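Local coordinates for protein malate oxidoreductase (Thermotoga maritima, PDB 1VL6) that probably catalyses the NAD-dependent oxidative decarboxylation of malate to pyruvate and carbon dioxide, as other malic enzymes do, at residues A[175-180]-A[354-359]. Sequence-based numbering, arbitrary orientation.
Sequences VSAAFL and EAIARS
Ala177 and Ala357 bring two helices together: with no more than a methyl on either side, the two backbones can come close. Their CA atoms lie 4.8 Å apart, and the axes of 175-180 and 354-358 come within 8.3 Å of each other, crossing at -46°. The methyl of Ala177 reaches the other helix between two successive residues: its CB is 3.6 Å from Ile356 CG2 and 3.8 Å from the backbone N of Ala357. In return, Ala357 CB rests 4.0 Å from Ala177 O. Ile356 meets the alanine methyl with its CG2 branch, which stands anti to the backbone N, while the side chain also packs on Val380. At the more open margin, Leu180 CD1 lies 4.2 Å from Glu354 OE2, a loose approach of a methyl to a carboxylate; Leu180 also packs on Val353, one residue before Glu354. Beyond the alanine pair, Asn181, on the same helix as Ala177, donates from ND2 to Ala357 O and so ties the two helices by a polar bond as well. Ser359 OG donates to Ala355 O, one turn back, and Asn379 ND2 of helix 374-386 is hydrogen-bonded to the same OG. The contact thus joins helices 166-186 and 346-358, both within the NAD-binding domain family of malic enzymes: helix 202-214 packs against Val175, Ser176 and Phe179, helix 374-386 against Ala355 and Ile356, while Phe179 meets Phe266 on strand 266-269 of the mixed sheet.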
# COMPACT_ATOMS: atom_id res chain seq x y z
N VAL A 175 1.01 -3.13 -33.69
CA VAL A 175 0.58 -3.59 -35.03
C VAL A 175 1.81 -3.97 -35.86
O VAL A 175 1.83 -4.99 -36.52
CB VAL A 175 -0.19 -2.51 -35.73
CG1 VAL A 175 -0.38 -2.82 -37.21
CG2 VAL A 175 -1.56 -2.25 -35.04
N SER A 176 2.86 -3.17 -35.76
CA SER A 176 4.08 -3.40 -36.48
C SER A 176 4.73 -4.69 -36.05
O SER A 176 5.17 -5.46 -36.91
CB SER A 176 5.04 -2.25 -36.22
OG SER A 176 4.57 -1.07 -36.84
N ALA A 177 4.83 -4.97 -34.76
CA ALA A 177 5.44 -6.23 -34.36
C ALA A 177 4.61 -7.40 -34.85
O ALA A 177 5.14 -8.37 -35.33
CB ALA A 177 5.59 -6.31 -32.87
N ALA A 178 3.29 -7.30 -34.71
CA ALA A 178 2.40 -8.35 -35.18
C ALA A 178 2.62 -8.55 -36.67
O ALA A 178 2.68 -9.68 -37.15
CB ALA A 178 0.95 -7.97 -34.91
N PHE A 179 2.73 -7.44 -37.40
CA PHE A 179 2.89 -7.51 -38.86
C PHE A 179 4.17 -8.20 -39.23
O PHE A 179 4.18 -9.10 -40.05
CB PHE A 179 2.91 -6.13 -39.45
CG PHE A 179 3.38 -6.09 -40.87
CD1 PHE A 179 2.52 -6.40 -41.91
CD2 PHE A 179 4.65 -5.70 -41.19
CE1 PHE A 179 2.93 -6.31 -43.21
CE2 PHE A 179 5.06 -5.63 -42.51
CZ PHE A 179 4.20 -5.93 -43.51
N LEU A 180 5.26 -7.81 -38.58
CA LEU A 180 6.57 -8.48 -38.85
C LEU A 180 6.53 -9.97 -38.65
O LEU A 180 7.07 -10.72 -39.47
CB LEU A 180 7.69 -7.89 -38.01
CG LEU A 180 8.01 -6.44 -38.41
CD1 LEU A 180 8.96 -5.82 -37.41
CD2 LEU A 180 8.59 -6.35 -39.80
N GLU A 354 10.66 -4.32 -32.30
CA GLU A 354 11.49 -5.52 -32.37
C GLU A 354 11.45 -6.38 -31.11
O GLU A 354 11.49 -7.62 -31.17
CB GLU A 354 12.95 -5.14 -32.67
CG GLU A 354 13.13 -4.50 -34.04
CD GLU A 354 13.05 -5.49 -35.18
OE1 GLU A 354 13.11 -6.70 -34.90
OE2 GLU A 354 12.99 -5.06 -36.35
N ALA A 355 11.40 -5.73 -29.97
CA ALA A 355 11.41 -6.42 -28.72
C ALA A 355 10.11 -7.21 -28.56
O ALA A 355 10.13 -8.39 -28.14
CB ALA A 355 11.59 -5.40 -27.63
N ILE A 356 8.98 -6.60 -28.94
CA ILE A 356 7.70 -7.35 -28.86
C ILE A 356 7.72 -8.56 -29.83
O ILE A 356 7.39 -9.67 -29.47
CB ILE A 356 6.53 -6.43 -29.13
CG1 ILE A 356 6.37 -5.46 -27.95
CG2 ILE A 356 5.27 -7.21 -29.35
CD1 ILE A 356 5.54 -4.29 -28.32
N ALA A 357 8.20 -8.34 -31.05
CA ALA A 357 8.20 -9.41 -32.03
C ALA A 357 9.06 -10.57 -31.59
O ALA A 357 8.72 -11.71 -31.82
CB ALA A 357 8.65 -8.93 -33.40
N ARG A 358 10.19 -10.29 -30.96
CA ARG A 358 11.11 -11.38 -30.65
C ARG A 358 10.65 -11.99 -29.33
O ARG A 358 11.22 -12.97 -28.86
CB ARG A 358 12.58 -10.93 -30.62
CG ARG A 358 12.97 -10.22 -29.35
CD ARG A 358 14.40 -9.67 -29.30
NE ARG A 358 14.54 -8.85 -28.09
CZ ARG A 358 14.72 -9.36 -26.86
NH1 ARG A 358 14.79 -10.68 -26.69
NH2 ARG A 358 14.83 -8.55 -25.80
N SER A 359 9.62 -11.43 -28.71
CA SER A 359 9.27 -11.94 -27.40
C SER A 359 8.42 -13.22 -27.50
O SER A 359 7.87 -13.66 -26.52
CB SER A 359 8.63 -10.83 -26.54
OG SER A 359 9.66 -9.93 -26.06